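Local atomic coordinates of glutaredoxin (Chlorella sorokiniana, PDB entry 4I2U), a protein that binds glutathione and, as a glutaredoxin of the thioredoxin fold, probably reduces disulfides in cell redox homeostasis. Residues S21-P26 / E48-N53. Residues are numbered along the deposited sequence; the frame is centred on the assembly and turned at random.
Sequences SKTYCP and ELDGRN. With GSH (glutathione), chain B.
Asp50 and Thr23 meet through matching first torsions: the carboxylate of Asp50 (chi1 61°) and OG1 of Thr23 (chi1 59°) each sit between their own backbone N and carbonyl carbon, which brings Thr23 OG1 to 2.6 Å from Asp50 OD2, on the syn lone pair of that oxygen. This is the thioredoxin fold just where parallel strands 17-21 and 45-48 end: Ser21 pairs with Glu48, and Leu49 N makes an almost perfectly straight bond of 2.7 Å to Ser21 O. The other carboxylate oxygen of Asp50 is used differently. Thr23 N donates to Asp50 OD1 over 2.9 Å, arriving from above the carboxylate plane, so one aspartate holds both the amide and the hydroxyl of Thr23. With an alanine at Asp50, the amide and hydroxyl of Thr23 would probably lose both their acceptors, and the turn from Lys22 to Cys25 would be less firmly fixed. Beside the strand bridge the bent side chain of Glu48 turns back to Ser21, whose OG donates a hydrogen bond of 2.7 Å to Glu48 OE1; Glu48 OE2 forms a salt bridge with Lys32 of helix 26-36. The CG2 methyl of Thr23 lies against Glu48 CG, 3.8 Å away. The ring of Tyr24 stands nearly perpendicular to the Asp50 carboxylate, with CE2 3.9 Å from Asp50 CB, while Lys22 CB rests over one ring face near the rim. The type I turn leads to Cys25, the N-cap of helix 26-36 and probably the first cysteine of the CxxC redox motif; its SG lies 3.6 Å from the glutathione sulfur SG2. Beyond CG the Lys22 chain runs extended, crossing the Leu49 side chain at about a right angle, and its NZ reaches both Gln59 OE1 and the glutathione carboxylate, with 2.8 Å between Lys22 NZ and O31 of the ligand.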
loop_
_atom_site.group_PDB
_atom_site.type_symbol
_atom_site.label_atom_id
_atom_site.label_comp_id
_atom_site.label_asym_id
_atom_site.label_seq_id
_atom_site.Cartn_x
_atom_site.Cartn_y
_atom_site.Cartn_z
ATOM N N SER A 21 -0.178 -6.918 1.474
ATOM C CA SER A 21 -1.067 -7.678 0.623
ATOM C C SER A 21 -1.063 -9.144 1.016
ATOM O O SER A 21 -0.239 -9.594 1.799
ATOM C CB SER A 21 -0.545 -7.494 -0.817
ATOM O OG SER A 21 -1.210 -8.314 -1.779
ATOM N N LYS A 22 -2.032 -9.886 0.486
ATOM C CA LYS A 22 -1.939 -11.341 0.373
ATOM C C LYS A 22 -2.264 -11.703 -1.056
ATOM O O LYS A 22 -3.115 -11.079 -1.693
ATOM C CB LYS A 22 -2.876 -12.054 1.347
ATOM C CG LYS A 22 -2.424 -11.869 2.769
ATOM C CD LYS A 22 -3.310 -12.504 3.803
ATOM C CE LYS A 22 -2.830 -12.163 5.201
ATOM N NZ LYS A 22 -3.651 -12.813 6.239
ATOM N N THR A 23 -1.569 -12.696 -1.582
ATOM C CA THR A 23 -1.621 -12.991 -3.018
ATOM C C THR A 23 -3.011 -13.348 -3.519
ATOM O O THR A 23 -3.354 -13.076 -4.665
ATOM C CB THR A 23 -0.657 -14.120 -3.415
ATOM O OG1 THR A 23 -0.975 -15.307 -2.700
ATOM C CG2 THR A 23 0.787 -13.710 -3.157
ATOM N N TYR A 24 -3.811 -13.954 -2.656
ATOM C CA TYR A 24 -5.096 -14.536 -3.011
ATOM C C TYR A 24 -6.290 -13.606 -2.801
ATOM O O TYR A 24 -7.418 -13.964 -3.137
ATOM C CB TYR A 24 -5.318 -15.793 -2.180
ATOM C CG TYR A 24 -5.234 -15.606 -0.679
ATOM C CD1 TYR A 24 -6.229 -14.935 0.016
ATOM C CD2 TYR A 24 -4.160 -16.120 0.052
ATOM C CE1 TYR A 24 -6.182 -14.782 1.398
ATOM C CE2 TYR A 24 -4.103 -15.962 1.432
ATOM C CZ TYR A 24 -5.130 -15.306 2.086
ATOM O OH TYR A 24 -5.157 -15.179 3.453
ATOM N N CYS A 25 -6.042 -12.420 -2.249
ATOM C CA CYS A 25 -7.122 -11.525 -1.846
ATOM C C CYS A 25 -7.568 -10.593 -2.976
ATOM O O CYS A 25 -6.747 -9.891 -3.556
ATOM C CB CYS A 25 -6.647 -10.689 -0.664
ATOM S SG CYS A 25 -7.711 -9.276 -0.249
ATOM N N PRO A 26 -8.874 -10.578 -3.279
ATOM C CA PRO A 26 -9.341 -9.718 -4.371
ATOM C C PRO A 26 -9.270 -8.230 -4.059
ATOM O O PRO A 26 -9.208 -7.417 -4.968
ATOM C CB PRO A 26 -10.793 -10.157 -4.573
ATOM C CG PRO A 26 -11.208 -10.693 -3.208
ATOM C CD PRO A 26 -9.976 -11.380 -2.700
ATOM N N GLU A 48 3.840 -9.401 0.477
ATOM C CA GLU A 48 2.852 -10.471 0.560
ATOM C C GLU A 48 2.943 -11.179 1.899
ATOM O O GLU A 48 3.873 -11.955 2.154
ATOM C CB GLU A 48 3.008 -11.470 -0.578
ATOM C CG GLU A 48 2.937 -10.844 -1.969
ATOM C CD GLU A 48 1.619 -10.159 -2.315
ATOM O OE1 GLU A 48 0.602 -10.327 -1.635
ATOM O OE2 GLU A 48 1.609 -9.441 -3.344
ATOM N N LEU A 49 1.942 -10.970 2.726
ATOM C CA LEU A 49 1.928 -11.451 4.098
ATOM C C LEU A 49 1.503 -12.909 4.213
ATOM O O LEU A 49 1.624 -13.487 5.293
ATOM C CB LEU A 49 1.028 -10.556 4.944
ATOM C CG LEU A 49 1.438 -9.088 4.931
ATOM C CD1 LEU A 49 0.565 -8.272 5.864
ATOM C CD2 LEU A 49 2.883 -8.910 5.300
ATOM N N ASP A 50 1.003 -13.510 3.135
ATOM C CA ASP A 50 0.835 -14.951 3.085
ATOM C C ASP A 50 2.137 -15.666 2.678
ATOM O O ASP A 50 2.270 -16.872 2.885
ATOM C CB ASP A 50 -0.333 -15.334 2.171
ATOM C CG ASP A 50 -0.148 -14.890 0.726
ATOM O OD1 ASP A 50 0.251 -13.737 0.486
ATOM O OD2 ASP A 50 -0.431 -15.686 -0.200
ATOM N N GLY A 51 3.098 -14.924 2.128
ATOM C CA GLY A 51 4.412 -15.468 1.805
ATOM C C GLY A 51 5.382 -15.329 2.969
ATOM O O GLY A 51 6.095 -16.276 3.305
ATOM N N ARG A 52 5.424 -14.151 3.575
ATOM C CA ARG A 52 6.248 -13.932 4.761
ATOM C C ARG A 52 5.814 -14.829 5.894
ATOM O O ARG A 52 4.625 -14.862 6.247
ATOM C CB ARG A 52 6.168 -12.479 5.220
ATOM C CG ARG A 52 6.884 -11.541 4.278
ATOM C CD ARG A 52 7.098 -10.189 4.871
ATOM N NE ARG A 52 7.916 -10.231 6.084
ATOM C CZ ARG A 52 9.092 -9.621 6.235
ATOM N NH1 ARG A 52 9.643 -8.919 5.252
ATOM N NH2 ARG A 52 9.727 -9.716 7.387
ATOM N N ASN A 53 6.777 -15.512 6.501
ATOM C CA ASN A 53 6.473 -16.341 7.653
ATOM C C ASN A 53 5.903 -15.529 8.825
ATOM O O ASN A 53 5.095 -16.037 9.623
ATOM C CB ASN A 53 7.712 -17.090 8.124
ATOM C CG ASN A 53 7.392 -18.037 9.223
ATOM O OD1 ASN A 53 7.728 -17.802 10.379
ATOM N ND2 ASN A 53 6.649 -19.078 8.890
HETATM N N1 GSH B . -13.176 -3.775 2.459
HETATM C CA1 GSH B . -11.806 -4.217 2.762
HETATM C C1 GSH B . -10.902 -3.536 1.767
HETATM O O11 GSH B . -11.429 -2.781 0.927
HETATM O O12 GSH B . -9.657 -3.706 1.817
HETATM C CB1 GSH B . -11.771 -5.742 2.709
HETATM C CG1 GSH B . -10.422 -6.331 3.105
HETATM C CD1 GSH B . -10.564 -7.747 3.639
HETATM O OE1 GSH B . -11.465 -8.061 4.421
HETATM N N2 GSH B . -9.647 -8.619 3.261
HETATM C CA2 GSH B . -9.605 -9.982 3.798
HETATM C C2 GSH B . -8.752 -10.085 5.042
HETATM O O2 GSH B . -7.957 -9.206 5.338
HETATM C CB2 GSH B . -9.103 -10.955 2.730
HETATM S SG2 GSH B . -10.297 -11.162 1.379
HETATM N N3 GSH B . -8.942 -11.146 5.813
HETATM C CA3 GSH B . -8.284 -11.261 7.092
HETATM C C3 GSH B . -6.809 -11.570 7.019
HETATM O O31 GSH B . -6.275 -11.937 5.952
HETATM O O32 GSH B . -6.181 -11.432 8.094
HETATM O O HOH W 1 -0.549 -13.459 7.661
#